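Local structure of fructose 1-phosphate kinase (Staphylococcus aureus, 2JG5) at residues Ile2-Phe7 / Ile40-Val45; Arg44-Lys47 / Glu52-Ala55; Thr54-Ala59 / Gln118-Thr123; Phe66-Leu71 / Ile76-Ile81; Val129-Ser134 / Ala145-Ile150. The protein probably catalyses ATP-dependent phosphorylation of fructose 1-phosphate to fructose 1,6-bisphosphate, as a member of the pfkB carbohydrate kinase family. One frame throughout, in Å; residues are numbered along the deposited sequence.

Interaction 1: residues Ile2-Phe7 / Ile40-Val45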
# COMPACT_ATOMS: atom_id res chain seq x y z
N ILE A 2 -24.95 -2.37 -17.79
CA ILE A 2 -23.68 -2.96 -18.22
C ILE A 2 -22.81 -3.30 -17.01
O ILE A 2 -22.64 -2.48 -16.11
CB ILE A 2 -22.91 -1.99 -19.16
CG1 ILE A 2 -23.64 -1.86 -20.50
CG2 ILE A 2 -21.50 -2.46 -19.38
CD1 ILE A 2 -23.36 -0.60 -21.26
N TYR A 3 -22.25 -4.51 -17.00
CA TYR A 3 -21.44 -5.00 -15.89
C TYR A 3 -20.03 -5.33 -16.34
O TYR A 3 -19.83 -6.03 -17.32
CB TYR A 3 -22.06 -6.25 -15.29
CG TYR A 3 -23.44 -6.03 -14.73
CD1 TYR A 3 -24.57 -6.39 -15.46
CD2 TYR A 3 -23.61 -5.45 -13.47
CE1 TYR A 3 -25.83 -6.18 -14.95
CE2 TYR A 3 -24.87 -5.24 -12.96
CZ TYR A 3 -25.97 -5.61 -13.70
OH TYR A 3 -27.22 -5.39 -13.20
N THR A 4 -19.05 -4.80 -15.60
CA THR A 4 -17.66 -5.20 -15.80
C THR A 4 -17.28 -6.17 -14.67
O THR A 4 -17.73 -6.02 -13.53
CB THR A 4 -16.71 -3.98 -15.85
OG1 THR A 4 -16.73 -3.30 -14.59
CG2 THR A 4 -17.16 -3.04 -16.95
N VAL A 5 -16.50 -7.20 -14.99
CA VAL A 5 -16.06 -8.14 -13.97
C VAL A 5 -14.52 -8.09 -13.91
O VAL A 5 -13.86 -8.25 -14.93
CB VAL A 5 -16.57 -9.57 -14.25
CG1 VAL A 5 -16.19 -10.54 -13.12
CG2 VAL A 5 -18.10 -9.58 -14.46
N THR A 6 -13.99 -7.79 -12.73
CA THR A 6 -12.56 -7.80 -12.46
C THR A 6 -12.35 -8.75 -11.27
O THR A 6 -12.74 -8.45 -10.14
CB THR A 6 -12.01 -6.36 -12.12
OG1 THR A 6 -12.31 -5.44 -13.19
CG2 THR A 6 -10.52 -6.37 -11.92
N PHE A 7 -11.77 -9.91 -11.54
CA PHE A 7 -11.47 -10.91 -10.51
C PHE A 7 -10.43 -10.48 -9.49
O PHE A 7 -10.53 -10.82 -8.32
CB PHE A 7 -10.97 -12.20 -11.17
CG PHE A 7 -11.92 -12.80 -12.14
CD1 PHE A 7 -11.47 -13.20 -13.39
CD2 PHE A 7 -13.26 -12.98 -11.81
CE1 PHE A 7 -12.34 -13.78 -14.29
CE2 PHE A 7 -14.13 -13.56 -12.70
CZ PHE A 7 -13.68 -13.96 -13.95
N ILE A 40 -12.28 -2.66 -14.34
CA ILE A 40 -12.35 -1.33 -13.73
C ILE A 40 -12.02 -0.24 -14.76
O ILE A 40 -12.72 0.78 -14.85
CB ILE A 40 -11.46 -1.23 -12.48
CG1 ILE A 40 -12.08 -2.03 -11.34
CG2 ILE A 40 -11.25 0.23 -12.06
CD1 ILE A 40 -11.19 -2.09 -10.09
N ASN A 41 -10.96 -0.46 -15.53
CA ASN A 41 -10.56 0.47 -16.58
C ASN A 41 -11.67 0.61 -17.63
O ASN A 41 -11.97 1.71 -18.09
CB ASN A 41 -9.23 0.04 -17.21
CG ASN A 41 -8.00 0.47 -16.38
OD1 ASN A 41 -8.12 1.05 -15.29
ND2 ASN A 41 -6.82 0.20 -16.91
N VAL A 42 -12.28 -0.51 -18.01
CA VAL A 42 -13.41 -0.47 -18.93
C VAL A 42 -14.51 0.44 -18.35
O VAL A 42 -15.01 1.33 -19.04
CB VAL A 42 -13.98 -1.90 -19.29
CG1 VAL A 42 -15.05 -1.80 -20.35
CG2 VAL A 42 -12.89 -2.82 -19.78
N SER A 43 -14.85 0.24 -17.08
CA SER A 43 -15.85 1.09 -16.42
C SER A 43 -15.43 2.57 -16.46
O SER A 43 -16.27 3.45 -16.66
CB SER A 43 -16.12 0.65 -14.98
OG SER A 43 -16.88 -0.54 -14.96
N ARG A 44 -14.13 2.81 -16.28
CA ARG A 44 -13.58 4.16 -16.28
C ARG A 44 -13.74 4.82 -17.66
O ARG A 44 -14.14 5.99 -17.74
CB ARG A 44 -12.11 4.18 -15.86
CG ARG A 44 -11.83 4.03 -14.37
CD ARG A 44 -10.58 4.81 -14.03
NE ARG A 44 -10.05 4.58 -12.69
CZ ARG A 44 -10.02 5.51 -11.72
NH1 ARG A 44 -10.50 6.73 -11.94
NH2 ARG A 44 -9.51 5.21 -10.52
N VAL A 45 -13.45 4.08 -18.72
CA VAL A 45 -13.61 4.62 -20.07
C VAL A 45 -15.08 4.74 -20.46
O VAL A 45 -15.49 5.75 -21.05
CB VAL A 45 -12.80 3.84 -21.14
CG1 VAL A 45 -12.90 4.52 -22.50
CG2 VAL A 45 -11.34 3.73 -20.73
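A chi1 of 64° sets OG1 of T4 between its own backbone N and carbonyl carbon, while the first torsion of S43 holds its OG beside the backbone N. These two torsions bring the hydroxyls of strand 2-6 and helix 38-48 together, with T4 OG1 and S43 OG 2.8 Å apart in a hydrogen bond whose donor is not fixed by the geometry. Each oxygen has a further partner: S43 OG bonds to S53 OG, and T4 OG1 makes a weak bond to G39 O, so both buried hydroxyls belong to a small polar network. The other branch of T4 serves packing, its CG2 lying 3.2 Å from S43 OG and 4.1 Å from V42 CB. Two residues along the strand, T6 OG1 takes the amide of I40 at 3.0 Å from I40 N, but the N-H points well off the line (120°), which makes this a weak bond near the start of the helix. The side chains of T6 and I40 cross at about a right angle. All five touching residues are buried. The segment axes approach to 7.9 Å and run largely in opposite directions, at 147°. A helix packed antiparallel on a strand of a parallel sheet, through the side chains of alternate strand residues, is characteristic of the central alpha/beta layers of the ribokinase-like fold.

Interaction 2: residues Arg44-Lys47 / Glu52-Ala55; sequences RVLK and ESTA
This contact lies at the helix-to-strand turn by which helix 38-48 leads into strand 54-56, a parallel neighbour of strand 2-6 in the central sheet of the ribokinase-like fold. The turn between helix and strand is short, and the backbones are nearest where the CA atoms of K47 and E52 stand 6.2 Å apart. On the solvent side, K47 and E52 form a salt bridge. Their side chains run alongside each other and point the same way, so the ammonium meets the carboxylate laterally: K47 NZ lies 3.4 Å from E52 OE2, and E52 OE1 is little farther from the same nitrogen, at 3.7 Å. Both chains must bend for this. CG of K47 lies opposite the backbone nitrogen (chi1 -170°) and the chain kinks at chi2 (62°), and E52 kinks at chi2 (-58°), which brings its carboxylate round although its CB points away from the helix. The pairing is long, and NZ also makes a weak bond to A75 O, consistent with a loose ion pair at the surface. On the buried side, L46 points toward the residue that precedes the strand and packs against I2 and A257 as well as S53. S53 OG bonds S43 OG, and the CB of S53 lies against the leucine: L46 CD1 touches S53 CB at 3.8 Å.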
# COMPACT_ATOMS: atom_id res chain seq x y z
N ARG A 44 -14.13 2.81 -16.28
CA ARG A 44 -13.58 4.16 -16.28
C ARG A 44 -13.74 4.82 -17.66
O ARG A 44 -14.14 5.99 -17.74
CB ARG A 44 -12.11 4.18 -15.86
CG ARG A 44 -11.83 4.03 -14.37
CD ARG A 44 -10.58 4.81 -14.03
NE ARG A 44 -10.05 4.58 -12.69
CZ ARG A 44 -10.02 5.51 -11.72
NH1 ARG A 44 -10.50 6.73 -11.94
NH2 ARG A 44 -9.51 5.21 -10.52
N VAL A 45 -13.45 4.08 -18.72
CA VAL A 45 -13.61 4.62 -20.07
C VAL A 45 -15.08 4.74 -20.46
O VAL A 45 -15.49 5.75 -21.05
CB VAL A 45 -12.80 3.84 -21.14
CG1 VAL A 45 -12.90 4.52 -22.50
CG2 VAL A 45 -11.34 3.73 -20.73
N LEU A 46 -15.89 3.75 -20.10
CA LEU A 46 -17.33 3.84 -20.37
C LEU A 46 -17.84 5.12 -19.72
O LEU A 46 -18.61 5.86 -20.34
CB LEU A 46 -18.11 2.62 -19.86
CG LEU A 46 -18.03 1.28 -20.60
CD1 LEU A 46 -18.68 0.17 -19.79
CD2 LEU A 46 -18.64 1.34 -22.02
N LYS A 47 -17.38 5.40 -18.49
CA LYS A 47 -17.78 6.61 -17.76
C LYS A 47 -17.40 7.92 -18.46
O LYS A 47 -18.24 8.82 -18.59
CB LYS A 47 -17.21 6.61 -16.34
CG LYS A 47 -17.78 7.71 -15.46
CD LYS A 47 -19.29 7.55 -15.29
CE LYS A 47 -19.96 8.84 -14.84
NZ LYS A 47 -21.38 8.57 -14.49
N GLU A 52 -23.11 4.31 -18.21
CA GLU A 52 -23.15 3.64 -16.91
C GLU A 52 -22.68 2.20 -16.99
O GLU A 52 -22.76 1.54 -18.04
CB GLU A 52 -24.54 3.69 -16.27
CG GLU A 52 -25.14 5.08 -16.07
CD GLU A 52 -24.27 5.99 -15.22
OE1 GLU A 52 -23.49 5.49 -14.38
OE2 GLU A 52 -24.39 7.22 -15.39
N SER A 53 -22.19 1.73 -15.86
CA SER A 53 -21.77 0.35 -15.70
C SER A 53 -21.59 0.17 -14.21
O SER A 53 -21.39 1.14 -13.47
CB SER A 53 -20.47 0.07 -16.44
OG SER A 53 -19.38 0.73 -15.81
N THR A 54 -21.67 -1.08 -13.78
CA THR A 54 -21.48 -1.42 -12.39
C THR A 54 -20.33 -2.40 -12.33
O THR A 54 -20.36 -3.43 -13.00
CB THR A 54 -22.74 -2.08 -11.83
OG1 THR A 54 -23.84 -1.21 -12.04
CG2 THR A 54 -22.60 -2.36 -10.33
N ALA A 55 -19.33 -2.07 -11.53
CA ALA A 55 -18.18 -2.94 -11.35
C ALA A 55 -18.50 -4.13 -10.45
O ALA A 55 -18.95 -3.97 -9.31
CB ALA A 55 -16.98 -2.15 -10.82

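Interaction 3: residues Thr54-Ala59 / Gln118-Thr123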
# COMPACT_ATOMS: atom_id res chain seq x y z
N THR A 54 -21.67 -1.08 -13.78
CA THR A 54 -21.48 -1.42 -12.39
C THR A 54 -20.33 -2.40 -12.33
O THR A 54 -20.36 -3.43 -13.00
CB THR A 54 -22.74 -2.08 -11.83
OG1 THR A 54 -23.84 -1.21 -12.04
CG2 THR A 54 -22.60 -2.36 -10.33
N ALA A 55 -19.33 -2.07 -11.53
CA ALA A 55 -18.18 -2.94 -11.35
C ALA A 55 -18.50 -4.13 -10.45
O ALA A 55 -18.95 -3.97 -9.31
CB ALA A 55 -16.98 -2.15 -10.82
N LEU A 56 -18.30 -5.32 -10.99
CA LEU A 56 -18.42 -6.56 -10.23
C LEU A 56 -17.03 -7.16 -10.08
O LEU A 56 -16.08 -6.69 -10.72
CB LEU A 56 -19.34 -7.54 -10.96
CG LEU A 56 -20.78 -7.14 -11.27
CD1 LEU A 56 -21.50 -8.36 -11.84
CD2 LEU A 56 -21.50 -6.59 -10.04
N GLY A 57 -16.91 -8.18 -9.24
CA GLY A 57 -15.62 -8.80 -8.97
C GLY A 57 -15.33 -8.87 -7.48
O GLY A 57 -16.26 -8.82 -6.68
N PHE A 58 -14.06 -8.95 -7.10
CA PHE A 58 -13.73 -9.21 -5.70
C PHE A 58 -13.00 -8.08 -5.00
O PHE A 58 -11.98 -7.60 -5.49
CB PHE A 58 -12.96 -10.52 -5.57
CG PHE A 58 -13.64 -11.68 -6.24
CD1 PHE A 58 -13.24 -12.11 -7.50
CD2 PHE A 58 -14.72 -12.32 -5.62
CE1 PHE A 58 -13.89 -13.15 -8.13
CE2 PHE A 58 -15.37 -13.36 -6.25
CZ PHE A 58 -14.96 -13.78 -7.49
N ALA A 59 -13.53 -7.65 -3.85
CA ALA A 59 -12.82 -6.69 -3.01
C ALA A 59 -12.80 -7.09 -1.53
O ALA A 59 -13.73 -7.73 -1.03
CB ALA A 59 -13.37 -5.29 -3.18
N GLN A 118 -23.90 -15.79 -8.75
CA GLN A 118 -25.29 -15.51 -8.40
C GLN A 118 -25.71 -14.15 -8.94
O GLN A 118 -26.88 -13.96 -9.29
CB GLN A 118 -25.52 -15.60 -6.88
CG GLN A 118 -26.97 -15.31 -6.42
CD GLN A 118 -27.96 -16.41 -6.79
OE1 GLN A 118 -27.58 -17.57 -6.98
NE2 GLN A 118 -29.24 -16.06 -6.88
N GLN A 119 -24.76 -13.21 -9.01
CA GLN A 119 -25.02 -11.90 -9.59
C GLN A 119 -25.20 -11.98 -11.10
O GLN A 119 -26.03 -11.27 -11.66
CB GLN A 119 -23.88 -10.93 -9.28
CG GLN A 119 -23.76 -10.58 -7.83
CD GLN A 119 -22.67 -9.58 -7.58
OE1 GLN A 119 -21.62 -9.63 -8.23
NE2 GLN A 119 -22.89 -8.67 -6.63
N ILE A 120 -24.42 -12.83 -11.75
CA ILE A 120 -24.53 -13.01 -13.19
C ILE A 120 -25.84 -13.71 -13.53
O ILE A 120 -26.43 -13.46 -14.58
CB ILE A 120 -23.34 -13.80 -13.78
CG1 ILE A 120 -21.99 -13.26 -13.25
CG2 ILE A 120 -23.40 -13.84 -15.32
CD1 ILE A 120 -21.66 -11.80 -13.59
N LYS A 121 -26.30 -14.58 -12.62
CA LYS A 121 -27.60 -15.22 -12.73
C LYS A 121 -28.78 -14.24 -12.75
O LYS A 121 -29.87 -14.59 -13.24
CB LYS A 121 -27.80 -16.27 -11.62
CG LYS A 121 -27.13 -17.60 -11.93
CD LYS A 121 -27.02 -18.52 -10.71
CE LYS A 121 -26.14 -19.73 -11.05
NZ LYS A 121 -25.79 -20.56 -9.86
N ASN A 122 -28.58 -13.03 -12.23
CA ASN A 122 -29.67 -12.06 -12.15
C ASN A 122 -29.71 -11.07 -13.31
O ASN A 122 -30.51 -10.13 -13.29
CB ASN A 122 -29.66 -11.33 -10.81
CG ASN A 122 -30.02 -12.25 -9.65
OD1 ASN A 122 -31.04 -12.95 -9.69
ND2 ASN A 122 -29.19 -12.25 -8.61
N THR A 123 -28.88 -11.32 -14.32
CA THR A 123 -28.87 -10.53 -15.55
C THR A 123 -30.04 -10.87 -16.49
O THR A 123 -30.70 -11.91 -16.36
CB THR A 123 -27.53 -10.65 -16.34
OG1 THR A 123 -27.23 -12.02 -16.61
CG2 THR A 123 -26.39 -10.02 -15.57
O HOH W 1 -19.39 -8.59 -7.74
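The carboxamide of Q119 has both methyls of L56 on the same side of its plane, each about 3 Å from it, with L56 CD2 3.5 Å and L56 CD1 3.8 Å from Q119 OE1. The two side chains slide past each other in opposite directions, and Q119 can reach this far because it is extended beyond CG (chi2 -178°). Its amide rotation is fixed from the nitrogen end, where NE2 donates a hydrogen bond to N79 O on the neighbouring strand. At the oxygen end lies a water that accepts from G57 N at 2.9 Å; it also lies 2.5 Å from Q119 OE1, a doubtful bond because more acceptors than protons are in reach. The remaining contact is apolar: I120 bends at chi2 (-61°), which brings CD1 to 3.9 Å from L56 CD1. Just beyond, a type I turn runs from I120 to T123, where T123 OG1 donates to I120 O in its carbonyl plane. I120 also packs on I150, linking two helices. The leucine thus joins strand 54-56 to the end of helix 110-120, on the sheet face opposite helix 38-48, as expected of a three-layer alpha-beta-alpha sandwich of the ribokinase type.

Interaction 4: residues Phe66-Leu71 / Ile76-Ile81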
# COMPACT_ATOMS: atom_id res chain seq x y z
N PHE A 66 -10.99 1.30 -0.59
CA PHE A 66 -10.40 2.34 -1.43
C PHE A 66 -10.92 2.31 -2.86
O PHE A 66 -11.22 3.36 -3.45
CB PHE A 66 -8.87 2.22 -1.44
CG PHE A 66 -8.19 3.15 -2.43
CD1 PHE A 66 -7.83 4.43 -2.05
CD2 PHE A 66 -7.94 2.73 -3.73
CE1 PHE A 66 -7.21 5.29 -2.96
CE2 PHE A 66 -7.31 3.59 -4.65
CZ PHE A 66 -6.95 4.87 -4.25
N ILE A 67 -11.00 1.10 -3.42
CA ILE A 67 -11.50 0.90 -4.77
C ILE A 67 -12.98 1.30 -4.89
O ILE A 67 -13.38 1.95 -5.87
CB ILE A 67 -11.27 -0.55 -5.22
CG1 ILE A 67 -9.77 -0.79 -5.40
CG2 ILE A 67 -12.04 -0.84 -6.51
CD1 ILE A 67 -9.42 -2.12 -6.03
N ILE A 68 -13.78 0.93 -3.89
CA ILE A 68 -15.18 1.31 -3.88
C ILE A 68 -15.34 2.84 -3.78
O ILE A 68 -16.08 3.45 -4.57
CB ILE A 68 -15.98 0.57 -2.79
CG1 ILE A 68 -15.71 -0.94 -2.86
CG2 ILE A 68 -17.47 0.85 -2.95
CD1 ILE A 68 -16.21 -1.74 -1.65
N ASP A 69 -14.63 3.46 -2.84
CA ASP A 69 -14.70 4.92 -2.66
C ASP A 69 -14.18 5.68 -3.89
O ASP A 69 -14.76 6.69 -4.28
CB ASP A 69 -13.98 5.37 -1.39
CG ASP A 69 -14.65 4.86 -0.12
OD1 ASP A 69 -15.54 4.00 -0.20
OD2 ASP A 69 -14.28 5.33 0.98
N THR A 70 -13.10 5.18 -4.48
CA THR A 70 -12.53 5.74 -5.70
C THR A 70 -13.53 5.69 -6.84
O THR A 70 -13.77 6.70 -7.52
CB THR A 70 -11.20 5.04 -6.09
OG1 THR A 70 -10.19 5.40 -5.14
CG2 THR A 70 -10.72 5.46 -7.47
N LEU A 71 -14.14 4.52 -7.05
CA LEU A 71 -15.20 4.39 -8.05
C LEU A 71 -16.39 5.30 -7.74
O LEU A 71 -16.89 5.98 -8.63
CB LEU A 71 -15.65 2.93 -8.23
CG LEU A 71 -14.64 1.99 -8.91
CD1 LEU A 71 -15.25 0.60 -9.07
CD2 LEU A 71 -14.16 2.54 -10.26
N ILE A 76 -19.12 5.94 -10.51
CA ILE A 76 -19.25 4.59 -11.04
C ILE A 76 -19.73 3.65 -9.93
O ILE A 76 -19.15 3.62 -8.84
CB ILE A 76 -17.95 4.09 -11.71
CG1 ILE A 76 -17.53 5.04 -12.84
CG2 ILE A 76 -18.15 2.68 -12.27
CD1 ILE A 76 -16.09 4.93 -13.28
N GLN A 77 -20.80 2.92 -10.21
CA GLN A 77 -21.37 1.98 -9.24
C GLN A 77 -20.52 0.71 -9.19
O GLN A 77 -19.82 0.38 -10.15
CB GLN A 77 -22.82 1.63 -9.60
CG GLN A 77 -23.76 2.81 -9.65
CD GLN A 77 -25.13 2.44 -10.22
OE1 GLN A 77 -25.48 2.83 -11.34
NE2 GLN A 77 -25.90 1.69 -9.44
N SER A 78 -20.59 0.02 -8.06
CA SER A 78 -19.91 -1.25 -7.87
C SER A 78 -20.71 -2.16 -6.93
O SER A 78 -21.46 -1.70 -6.07
CB SER A 78 -18.49 -1.04 -7.35
OG SER A 78 -18.47 -0.64 -5.98
N ASN A 79 -20.53 -3.46 -7.12
CA ASN A 79 -21.23 -4.42 -6.30
C ASN A 79 -20.29 -5.60 -6.14
O ASN A 79 -20.61 -6.73 -6.52
CB ASN A 79 -22.57 -4.80 -6.94
CG ASN A 79 -23.58 -5.36 -5.94
OD1 ASN A 79 -23.35 -5.40 -4.73
ND2 ASN A 79 -24.71 -5.82 -6.46
N PHE A 80 -19.11 -5.29 -5.60
CA PHE A 80 -18.04 -6.25 -5.36
C PHE A 80 -18.40 -7.26 -4.29
O PHE A 80 -19.10 -6.94 -3.32
CB PHE A 80 -16.75 -5.52 -4.94
CG PHE A 80 -16.08 -4.78 -6.06
CD1 PHE A 80 -15.96 -3.39 -6.01
CD2 PHE A 80 -15.55 -5.46 -7.15
CE1 PHE A 80 -15.31 -2.69 -7.04
CE2 PHE A 80 -14.91 -4.78 -8.18
CZ PHE A 80 -14.79 -3.39 -8.13
N ILE A 81 -17.90 -8.48 -4.47
CA ILE A 81 -18.05 -9.55 -3.49
C ILE A 81 -16.95 -9.39 -2.46
O ILE A 81 -15.75 -9.45 -2.81
CB ILE A 81 -17.91 -10.96 -4.14
CG1 ILE A 81 -18.88 -11.15 -5.31
CG2 ILE A 81 -18.03 -12.07 -3.08
CD1 ILE A 81 -20.38 -11.08 -4.94
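L71 can be followed outward from CB, which lies 3.6 Å from I76 O. A chi1 of -70° then places CG beside the backbone nitrogen, and chi2 (-177°) parts the two methyls toward different neighbours. CD1 arrives at the edge of the F80 ring, near its plane, 3.9 Å from F80 CE1, and it also lies 4.0 Å from S78 CB. CD2 turns to I76 and meets its CD1 more loosely, at 4.3 Å. The same ring is reached from the helix by two isoleucines, both oblique to it: I67 CG2 stands 3.8 Å from F80 CE1, its side chain crossing that of F80 at about a right angle, whereas I68 slides past the phenylalanine with CG1 near CD1 of the ring. I68 uses its other branch, CG2, to lie 3.5 Å from S78 OG. Helix 61-73 and strand 77-82 belong to one beta-alpha-beta unit, and the turn between them is closed by a backbone bond from I76 N to L71 O, 2.9 Å long and fairly straight (164°), with the donor above the carbonyl plane. On the far side of the helix, the ring of F66 meets F62 of the second subunit. The chemistry divides plainly: one backbone hydrogen bond ties the C-terminal part of the helix to the residue that leads into the strand, and apolar contacts of I67, I68 and L71 with I76, S78 and F80 supply most of the rest, without any charged pairing across the contact.

Interaction 5: residues Val129-Ser134 / Ala145-Ile150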
# COMPACT_ATOMS: atom_id res chain seq x y z
N VAL A 129 -22.38 -8.10 -20.13
CA VAL A 129 -21.41 -8.53 -19.14
C VAL A 129 -20.04 -8.58 -19.82
O VAL A 129 -19.84 -9.33 -20.80
CB VAL A 129 -21.81 -9.89 -18.49
CG1 VAL A 129 -20.77 -10.32 -17.45
CG2 VAL A 129 -23.21 -9.79 -17.85
N ILE A 130 -19.13 -7.76 -19.31
CA ILE A 130 -17.74 -7.70 -19.78
C ILE A 130 -16.84 -8.36 -18.73
O ILE A 130 -16.79 -7.92 -17.58
CB ILE A 130 -17.26 -6.24 -20.02
CG1 ILE A 130 -18.23 -5.50 -20.95
CG2 ILE A 130 -15.82 -6.21 -20.58
CD1 ILE A 130 -18.32 -4.01 -20.72
N VAL A 131 -16.15 -9.41 -19.14
CA VAL A 131 -15.25 -10.10 -18.23
C VAL A 131 -13.85 -9.94 -18.79
O VAL A 131 -13.57 -10.34 -19.92
CB VAL A 131 -15.63 -11.60 -18.04
CG1 VAL A 131 -14.80 -12.23 -16.90
CG2 VAL A 131 -17.10 -11.74 -17.74
N ALA A 132 -12.99 -9.31 -18.00
CA ALA A 132 -11.67 -8.98 -18.46
C ALA A 132 -10.67 -9.19 -17.34
O ALA A 132 -10.88 -8.75 -16.20
CB ALA A 132 -11.62 -7.52 -18.96
N GLY A 133 -9.58 -9.88 -17.69
CA GLY A 133 -8.47 -10.06 -16.77
C GLY A 133 -7.92 -11.46 -16.64
O GLY A 133 -8.50 -12.45 -17.15
N SER A 134 -6.78 -11.54 -15.96
CA SER A 134 -6.19 -12.82 -15.61
C SER A 134 -6.99 -13.42 -14.47
O SER A 134 -7.54 -12.70 -13.63
CB SER A 134 -4.72 -12.64 -15.21
OG SER A 134 -3.95 -12.16 -16.31
N ALA A 145 -15.67 -19.51 -18.39
CA ALA A 145 -16.69 -20.40 -18.91
C ALA A 145 -17.90 -20.50 -17.99
O ALA A 145 -19.02 -20.62 -18.45
CB ALA A 145 -16.11 -21.80 -19.15
N GLN A 146 -17.64 -20.47 -16.68
CA GLN A 146 -18.69 -20.56 -15.67
C GLN A 146 -19.59 -19.32 -15.70
O GLN A 146 -20.79 -19.40 -15.45
CB GLN A 146 -18.09 -20.76 -14.27
CG GLN A 146 -17.34 -22.10 -14.07
CD GLN A 146 -17.19 -22.46 -12.59
OE1 GLN A 146 -17.95 -21.98 -11.74
NE2 GLN A 146 -16.22 -23.30 -12.27
N ILE A 147 -18.99 -18.18 -16.02
CA ILE A 147 -19.74 -16.96 -16.23
C ILE A 147 -20.46 -17.06 -17.58
O ILE A 147 -21.69 -16.90 -17.65
CB ILE A 147 -18.81 -15.71 -16.11
CG1 ILE A 147 -18.53 -15.41 -14.63
CG2 ILE A 147 -19.41 -14.49 -16.81
CD1 ILE A 147 -17.20 -14.70 -14.37
N ALA A 148 -19.71 -17.39 -18.63
CA ALA A 148 -20.24 -17.43 -20.00
C ALA A 148 -21.48 -18.31 -20.12
O ALA A 148 -22.41 -18.02 -20.89
CB ALA A 148 -19.17 -17.90 -20.96
N GLN A 149 -21.50 -19.37 -19.34
CA GLN A 149 -22.58 -20.34 -19.36
C GLN A 149 -23.89 -19.83 -18.76
O GLN A 149 -24.97 -20.26 -19.16
CB GLN A 149 -22.12 -21.54 -18.58
CG GLN A 149 -22.86 -22.76 -18.89
CD GLN A 149 -22.43 -23.85 -18.00
OE1 GLN A 149 -22.01 -23.59 -16.85
NE2 GLN A 149 -22.49 -25.09 -18.49
N ILE A 150 -23.76 -18.94 -17.78
CA ILE A 150 -24.90 -18.30 -17.15
C ILE A 150 -25.52 -17.25 -18.08
O ILE A 150 -26.75 -17.16 -18.19
CB ILE A 150 -24.50 -17.65 -15.80
CG1 ILE A 150 -24.12 -18.72 -14.78
CG2 ILE A 150 -25.64 -16.77 -15.27
CD1 ILE A 150 -23.54 -18.17 -13.48
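Strand 128-132 and helix 143-154 run in roughly opposite directions where V131 faces I147, with their CA atoms 8.4 Å apart; V129 and A148 stand slightly farther, at 9.0 Å between CA atoms. The spacing is wide enough that no backbone atoms meet and side chains bridge the gap. The strand is regular through this region (V131 phi -116°, psi 120°), so V129 and V131, two residues apart, present their CB atoms to the same side, toward the helix. From the helix a single residue answers both: I147 points its CB at the strand, and with CG1 beside its backbone nitrogen (chi1 -78°) its CG2 is left as the reaching branch. That methyl meets V131 CG2 tip to tip at 3.7 Å and sits more loosely near V129 CG1, at 4.4 Å. These residues form the first strand and the helix of a beta-alpha-beta unit completed by strand 157-161, whose L158 touches V131, I147 and A148 alike. Such units build the Rossmann-like parallel sheet of ribokinase-family enzymes, here with helix 143-154 covering the face opposite helix 38-48. F7, just past strand 2-6, packs against both V131 and I147, and V5 lies against V129 and V131. Beyond the strand, the carbonyl oxygen of G133 accepts a hydrogen bond from Y144 OH at the start of the helix. Along the flank of the helix, I150 packs on L117 and I120 of the adjacent helix 110-120.

From the N terminus, interaction 1 comes first: it closes a long loop of 32 residues, including strands 10-16 and 25-36, by returning helix 38-48 to strand 2-6. Interaction 2 starts on that helix where interaction 1 ends and closes a tight turn into strand 54-56. Interaction 3 opens on this strand and closes only at 118-123, so its loop encloses all of interaction 4, itself a short helix-to-strand turn. Interaction 5 follows in series. All five reach the same parallel sheet: interactions 1, 2 and 4 secure helices on one face, interactions 3 and 5 on the other. Interactions 4 and 5 do not touch, their centres lying about 19 Å apart.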